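Local coordinates for protein Aar187cp (PDB 3ZIL) that probably regulates the establishment of sister-chromatid cohesion as the cohesin-associated protein Wpl1, represented here by its all-helical Wap1 domain, at residues F144-T147 / C148-A151; N364-I367 / H368-T372; Q263-I266 / V267-S271. All blocks are in the same frame, centred on the assembly; numbering follows the deposited sequence.

Contact 1 (F144-T147 / C148-A151); sequences FTNT and CEYA
The phenyl ring of F144 lies against the first turn of helix 147-158, turning one edge to the face of Y150. CD2 of F144 leads, standing 3.7 Å from CD1 of Y150 and nearer the rim than the middle of that ring; with the planes at 71° this is a T-shaped, edge-to-face pair. Over one face of F144 lies O of E149, above the ring centre, and CD1 of F144 rests 3.7 Å from CB of E149. F144 also meets the ring of Y153, while the hydroxyl of Y150 is hydrogen-bonded to D92 and so is fixed at its far end as well.

Beside this packing, N146 is the N-cap. Its CG sits between the backbone N and the carbonyl carbon (chi1 63°), folding the amide back over the start of the helix, where OD1 of N146 accepts from E149 N at 2.9 Å in an almost straight bond (177°). The other arm of the amide is used too: ND2 of N146 donates to OE2 of E149 at a short 2.6 Å, reaching the carboxylate oxygen through its anti lone pair, with amide and carboxylate nearly coplanar. This is not the classical capping box, because the E149 carboxylate accepts from ND2 of N146, not from the backbone N of N146. The helical bonds then begin from the cap, Y150 N to N146 O at 3.0 Å and A151 N to T147 O at 2.9 Å. T147 packs on helices 81-93 and 108-116.

Gripped at both OD1 and ND2, the N146 amide is fixed in its rotation, and the negative charge of E149, close to the helix N-terminus, should interact favourably with the helix dipole.

Contact 2 (N364-I367 / H368-T372); sequences NHNI and HTRIT
A chi1 of 178° swings the N366 amide away from the backbone N and along the helix toward R370, one turn on, where a bend at chi2 (147°) folds the arginine chain back toward it. The amide stands nearly upright on the guanidinium, the planes 72° apart: ND2 of N366 lies over the centre of one face, 3.8 Å from CZ of R370. OD1 of N366 comes within 3.2 Å of NH1 of R370, but the angle is too poor for a hydrogen bond. NH1 is bonded to N287 and NH2 forms a salt bridge with E291, while N366 packs across the flat group.

At the helix start N364 is the N-cap, its OD1 receiving I367 N at 3.1 Å from above the carbonyl plane. The backbone bonds follow, H368 N to N364 O at 3.1 Å and I371 N to I367 O at 2.9 Å. A bound peptide meets this end of the helix: its backbone accepts from N364 ND2, and one of its acidic side chains bonds N366 N.

On the inner side CG2 of I367 touches CD1 of I371 at 3.7 Å, and both isoleucines press on F356 of helix 343-360 and L328 of helix 321-336, seating helix 365-375 against the two.

Contact 3 (Q263-I266 / V267-S271); sequences QNNI and VSSIS
N265 and S269 make the tight part of this turn: the hydroxyl OG of S269 donates to OD1 of N265 at 2.5 Å, a very short hydrogen bond across the end of the small helix 264-267, whose exact length should be read with caution. The serine gets there with OG anti to its own backbone N (chi1 -172°), and its CB also draws to 3.3 Å from OD1 of N265. The same OG accepts from S271 N at 3.1 Å (159°), which defines an ST turn, and it is hydrogen-bonded to T275 as well. Three partners therefore gather round one hydroxyl. Close by, the backbone turns back on itself closely enough for CA of N265 to stand 3.2 Å from O of S268, a CA-H...O contact. The turn also has to tolerate an unfavourable approach of two acceptors, S268 O and N264 O at 3.0 Å. I266, alone among the touching residues, is buried, packed on L278, L323 and F326.

The other side is much looser. Helix 264-267 is weakly bonded; within it I266 N reaches Q263 O at 2.9 Å, but Q263 O and V267 N are 4.2 Å apart. V267 and S268 are exposed, V267 leaning on V311 of helix 304-313. Molecules of the crystal lattice touch N264, N265, S268 and S269, so the details of this surface may owe something to packing.

S271 closes the turn as N-cap of helix 272-289, its OG bonded to K274 N. Chemically, then, the junction relies on side-chain hydroxyls and one amide oxygen in place of regular helical bonds, and the S269 hydroxyl couples the outgoing end of one helix to the start of the next.

Along the chain contact 1 comes first, then contact 3, then contact 2, all within the Wap1 domain. Contact 1 opens helix 147-158 on one side of the chain's centre; the other two lie on the opposite side, and the centres of contacts 3 and 2 lie about 39 and 42 Å from that of contact 1, with no atoms touching. Contacts 2 and 3 are nearer neighbours, about 23 Å between centres and about 14 Å between nearest atoms, and share helices 321-336 and 272-289 as surroundings: N287, which bonds R370, lies on the helix that S271 caps. Each contact includes an N-cap, so all three mark turns where this elongated helical domain starts a new helix; contact 2 additionally meets a bound peptide.

Contact 1 (F144-T147 / C148-A151)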
loop_
_atom_site.group_PDB
_atom_site.type_symbol
_atom_site.label_atom_id
_atom_site.label_comp_id
_atom_site.label_asym_id
_atom_site.label_seq_id
_atom_site.Cartn_x
_atom_site.Cartn_y
_atom_site.Cartn_z
ATOM N N PHE A 144 -2.845 13.622 -14.323
ATOM C CA PHE A 144 -3.673 13.771 -13.072
ATOM C C PHE A 144 -3.893 15.253 -12.847
ATOM O O PHE A 144 -2.977 16.045 -13.075
ATOM C CB PHE A 144 -2.918 13.273 -11.817
ATOM C CG PHE A 144 -2.580 11.781 -11.831
ATOM C CD1 PHE A 144 -3.576 10.790 -11.663
ATOM C CD2 PHE A 144 -1.254 11.345 -12.046
ATOM C CE1 PHE A 144 -3.234 9.384 -11.631
ATOM C CE2 PHE A 144 -0.929 9.950 -12.046
ATOM C CZ PHE A 144 -1.890 8.983 -11.845
ATOM N N THR A 145 -5.070 15.634 -12.331
ATOM C CA THR A 145 -5.392 17.048 -12.246
ATOM C C THR A 145 -5.363 17.611 -10.812
ATOM O O THR A 145 -5.818 18.701 -10.551
ATOM C CB THR A 145 -6.653 17.367 -13.041
ATOM O OG1 THR A 145 -7.756 16.609 -12.527
ATOM C CG2 THR A 145 -6.401 16.985 -14.506
ATOM N N ASN A 146 -4.727 16.879 -9.909
ATOM C CA ASN A 146 -4.579 17.366 -8.597
ATOM C C ASN A 146 -3.298 16.739 -8.053
ATOM O O ASN A 146 -2.795 15.707 -8.595
ATOM C CB ASN A 146 -5.837 16.980 -7.754
ATOM C CG ASN A 146 -5.993 15.451 -7.632
ATOM O OD1 ASN A 146 -5.298 14.815 -6.889
ATOM N ND2 ASN A 146 -6.896 14.877 -8.398
ATOM N N THR A 147 -2.771 17.371 -7.011
ATOM C CA THR A 147 -1.509 16.996 -6.467
ATOM C C THR A 147 -1.621 15.776 -5.547
ATOM O O THR A 147 -0.658 15.062 -5.353
ATOM C CB THR A 147 -0.933 18.170 -5.656
ATOM O OG1 THR A 147 -2.014 18.810 -4.982
ATOM C CG2 THR A 147 -0.298 19.161 -6.563
ATOM N N CYS A 148 -2.774 15.502 -4.989
ATOM C CA CYS A 148 -2.884 14.281 -4.151
ATOM C C CYS A 148 -2.511 13.085 -5.006
ATOM O O CYS A 148 -1.555 12.344 -4.733
ATOM C CB CYS A 148 -4.318 14.136 -3.553
ATOM S SG CYS A 148 -4.609 12.459 -2.821
ATOM N N GLU A 149 -3.198 12.927 -6.123
ATOM C CA GLU A 149 -2.931 11.797 -7.028
ATOM C C GLU A 149 -1.587 11.928 -7.753
ATOM O O GLU A 149 -0.927 10.940 -7.953
ATOM C CB GLU A 149 -4.045 11.676 -8.124
ATOM C CG GLU A 149 -5.430 11.490 -7.512
ATOM C CD GLU A 149 -6.420 11.311 -8.584
ATOM O OE1 GLU A 149 -6.483 10.244 -9.151
ATOM O OE2 GLU A 149 -7.030 12.289 -8.946
ATOM N N TYR A 150 -1.209 13.137 -8.242
ATOM C CA TYR A 150 0.063 13.223 -8.914
ATOM C C TYR A 150 1.262 12.905 -7.933
ATOM O O TYR A 150 2.224 12.329 -8.324
ATOM C CB TYR A 150 0.230 14.576 -9.657
ATOM C CG TYR A 150 0.804 14.379 -11.070
ATOM C CD1 TYR A 150 1.747 13.363 -11.322
ATOM C CD2 TYR A 150 0.377 15.174 -12.161
ATOM C CE1 TYR A 150 2.258 13.132 -12.600
ATOM C CE2 TYR A 150 0.899 14.953 -13.440
ATOM C CZ TYR A 150 1.832 13.923 -13.652
ATOM O OH TYR A 150 2.342 13.675 -14.882
ATOM N N ALA A 151 1.190 13.349 -6.687
ATOM C CA ALA A 151 2.269 13.219 -5.744
ATOM C C ALA A 151 2.371 11.778 -5.312
ATOM O O ALA A 151 3.500 11.226 -5.285
ATOM C CB ALA A 151 1.992 14.095 -4.544
#

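Contact 2 (N364-I367 / H368-T372)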
loop_
_atom_site.group_PDB
_atom_site.type_symbol
_atom_site.label_atom_id
_atom_site.label_comp_id
_atom_site.label_asym_id
_atom_site.label_seq_id
_atom_site.Cartn_x
_atom_site.Cartn_y
_atom_site.Cartn_z
ATOM N N ASN A 364 8.681 -20.668 3.531
ATOM C CA ASN A 364 8.006 -19.766 4.462
ATOM C C ASN A 364 8.241 -20.272 5.910
ATOM O O ASN A 364 7.451 -21.051 6.465
ATOM C CB ASN A 364 6.507 -19.597 4.071
ATOM C CG ASN A 364 5.877 -18.325 4.665
ATOM O OD1 ASN A 364 6.126 -18.013 5.820
ATOM N ND2 ASN A 364 5.014 -17.636 3.909
ATOM N N HIS A 365 9.370 -19.863 6.494
ATOM C CA HIS A 365 9.742 -20.266 7.831
ATOM C C HIS A 365 8.685 -19.798 8.829
ATOM O O HIS A 365 8.414 -20.450 9.836
ATOM C CB HIS A 365 11.111 -19.683 8.140
ATOM C CG HIS A 365 11.589 -19.906 9.561
ATOM N ND1 HIS A 365 12.099 -21.102 9.991
ATOM C CD2 HIS A 365 11.693 -19.023 10.648
ATOM C CE1 HIS A 365 12.499 -20.981 11.287
ATOM N NE2 HIS A 365 12.241 -19.715 11.686
ATOM N N ASN A 366 8.055 -18.672 8.553
ATOM C CA ASN A 366 6.986 -18.137 9.437
ATOM C C ASN A 366 5.786 -19.096 9.558
ATOM O O ASN A 366 5.307 -19.426 10.663
ATOM C CB ASN A 366 6.524 -16.779 8.882
ATOM C CG ASN A 366 5.408 -16.172 9.679
ATOM O OD1 ASN A 366 4.252 -16.588 9.584
ATOM N ND2 ASN A 366 5.738 -15.127 10.444
ATOM N N ILE A 367 5.246 -19.509 8.413
ATOM C CA ILE A 367 4.164 -20.512 8.443
ATOM C C ILE A 367 4.644 -21.851 9.084
ATOM O O ILE A 367 3.929 -22.415 9.910
ATOM C CB ILE A 367 3.586 -20.771 7.047
ATOM C CG1 ILE A 367 3.019 -19.454 6.462
ATOM C CG2 ILE A 367 2.527 -21.877 7.118
ATOM C CD1 ILE A 367 2.352 -19.569 5.119
ATOM N N HIS A 368 5.820 -22.342 8.714
ATOM C CA HIS A 368 6.307 -23.637 9.221
ATOM C C HIS A 368 6.289 -23.624 10.745
ATOM O O HIS A 368 5.912 -24.590 11.427
ATOM C CB HIS A 368 7.721 -23.881 8.721
ATOM C CG HIS A 368 8.351 -25.168 9.228
ATOM N ND1 HIS A 368 7.710 -26.342 9.235
ATOM C CD2 HIS A 368 9.614 -25.423 9.699
ATOM C CE1 HIS A 368 8.508 -27.297 9.694
ATOM N NE2 HIS A 368 9.668 -26.736 9.992
ATOM N N THR A 369 6.704 -22.491 11.249
ATOM C CA THR A 369 7.042 -22.247 12.636
ATOM C C THR A 369 5.664 -22.179 13.375
ATOM O O THR A 369 5.491 -22.686 14.491
ATOM C CB THR A 369 7.883 -20.944 12.567
ATOM O OG1 THR A 369 9.242 -21.178 12.933
ATOM C CG2 THR A 369 7.257 -19.724 13.216
ATOM N N ARG A 370 4.657 -21.625 12.704
ATOM C CA ARG A 370 3.299 -21.610 13.265
ATOM C C ARG A 370 2.597 -22.951 13.273
ATOM O O ARG A 370 1.795 -23.229 14.144
ATOM C CB ARG A 370 2.477 -20.521 12.604
ATOM C CG ARG A 370 2.922 -19.215 13.232
ATOM C CD ARG A 370 2.853 -18.090 12.282
ATOM N NE ARG A 370 3.061 -16.851 13.008
ATOM C CZ ARG A 370 2.625 -15.682 12.584
ATOM N NH1 ARG A 370 1.917 -15.548 11.438
ATOM N NH2 ARG A 370 2.851 -14.651 13.321
ATOM N N ILE A 371 2.905 -23.759 12.281
ATOM C CA ILE A 371 2.410 -25.103 12.194
ATOM C C ILE A 371 3.026 -25.914 13.354
ATOM O O ILE A 371 2.310 -26.543 14.106
ATOM C CB ILE A 371 2.747 -25.763 10.837
ATOM C CG1 ILE A 371 1.982 -25.098 9.661
ATOM C CG2 ILE A 371 2.359 -27.235 10.909
ATOM C CD1 ILE A 371 2.608 -25.404 8.307
ATOM N N THR A 372 4.347 -25.875 13.502
ATOM C CA THR A 372 5.040 -26.597 14.566
ATOM C C THR A 372 4.427 -26.337 15.941
ATOM O O THR A 372 4.152 -27.267 16.677
ATOM C CB THR A 372 6.513 -26.182 14.644
ATOM O OG1 THR A 372 7.225 -26.889 13.639
ATOM C CG2 THR A 372 7.085 -26.527 16.058
#

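Contact 3 (Q263-I266 / V267-S271)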
loop_
_atom_site.group_PDB
_atom_site.type_symbol
_atom_site.label_atom_id
_atom_site.label_comp_id
_atom_site.label_asym_id
_atom_site.label_seq_id
_atom_site.Cartn_x
_atom_site.Cartn_y
_atom_site.Cartn_z
ATOM N N GLN A 263 -16.639 -19.815 1.198
ATOM C CA GLN A 263 -16.107 -21.108 1.619
ATOM C C GLN A 263 -16.060 -22.162 0.482
ATOM O O GLN A 263 -15.166 -23.005 0.446
ATOM C CB GLN A 263 -16.821 -21.606 2.872
ATOM C CG GLN A 263 -18.223 -22.085 2.636
ATOM C CD GLN A 263 -18.895 -22.482 3.923
ATOM O OE1 GLN A 263 -18.930 -21.725 4.892
ATOM N NE2 GLN A 263 -19.419 -23.683 3.946
ATOM N N ASN A 264 -16.991 -22.049 -0.465
ATOM C CA ASN A 264 -17.007 -22.839 -1.705
ATOM C C ASN A 264 -15.690 -22.805 -2.480
ATOM O O ASN A 264 -15.340 -23.782 -3.177
ATOM C CB ASN A 264 -18.183 -22.380 -2.571
ATOM C CG ASN A 264 -19.512 -22.491 -1.823
ATOM O OD1 ASN A 264 -20.068 -21.494 -1.335
ATOM N ND2 ASN A 264 -19.989 -23.718 -1.673
ATOM N N ASN A 265 -14.933 -21.715 -2.297
ATOM C CA ASN A 265 -13.628 -21.532 -2.945
ATOM C C ASN A 265 -12.439 -22.054 -2.179
ATOM O O ASN A 265 -11.331 -21.997 -2.703
ATOM C CB ASN A 265 -13.372 -20.039 -3.272
ATOM C CG ASN A 265 -14.110 -19.604 -4.497
ATOM O OD1 ASN A 265 -13.577 -19.666 -5.623
ATOM N ND2 ASN A 265 -15.367 -19.232 -4.317
ATOM N N ILE A 266 -12.653 -22.553 -0.957
ATOM C CA ILE A 266 -11.540 -23.078 -0.110
ATOM C C ILE A 266 -11.040 -24.440 -0.567
ATOM O O ILE A 266 -9.826 -24.678 -0.680
ATOM C CB ILE A 266 -11.878 -23.079 1.421
ATOM C CG1 ILE A 266 -11.797 -21.633 1.974
ATOM C CG2 ILE A 266 -10.863 -23.932 2.199
ATOM C CD1 ILE A 266 -12.979 -21.230 2.818
ATOM N N VAL A 267 -11.953 -25.358 -0.807
ATOM C CA VAL A 267 -11.517 -26.707 -1.165
ATOM C C VAL A 267 -11.019 -26.704 -2.596
ATOM O O VAL A 267 -9.890 -27.136 -2.866
ATOM C CB VAL A 267 -12.634 -27.734 -1.064
ATOM C CG1 VAL A 267 -12.057 -29.131 -1.357
ATOM C CG2 VAL A 267 -13.288 -27.627 0.304
ATOM N N SER A 268 -11.855 -26.163 -3.481
ATOM C CA SER A 268 -11.538 -26.036 -4.872
ATOM C C SER A 268 -11.903 -24.624 -5.322
ATOM O O SER A 268 -12.801 -24.016 -4.743
ATOM C CB SER A 268 -12.368 -27.044 -5.640
ATOM O OG SER A 268 -11.671 -27.377 -6.807
ATOM N N SER A 269 -11.207 -24.102 -6.335
ATOM C CA SER A 269 -11.467 -22.743 -6.910
ATOM C C SER A 269 -10.864 -22.566 -8.316
ATOM O O SER A 269 -9.753 -22.996 -8.595
ATOM C CB SER A 269 -10.948 -21.606 -6.023
ATOM O OG SER A 269 -11.381 -20.336 -6.523
ATOM N N ILE A 270 -11.633 -21.917 -9.177
ATOM C CA ILE A 270 -11.199 -21.588 -10.529
ATOM C C ILE A 270 -11.150 -20.021 -10.646
ATOM O O ILE A 270 -11.154 -19.444 -11.754
ATOM C CB ILE A 270 -12.111 -22.331 -11.564
ATOM C CG1 ILE A 270 -11.854 -23.865 -11.538
ATOM C CG2 ILE A 270 -12.002 -21.745 -12.969
ATOM C CD1 ILE A 270 -10.793 -24.419 -12.490
ATOM N N SER A 271 -11.094 -19.348 -9.487
ATOM C CA SER A 271 -11.068 -17.881 -9.426
ATOM C C SER A 271 -9.727 -17.446 -8.810
ATOM O O SER A 271 -9.397 -17.835 -7.687
ATOM C CB SER A 271 -12.267 -17.341 -8.615
ATOM O OG SER A 271 -12.183 -15.917 -8.410
#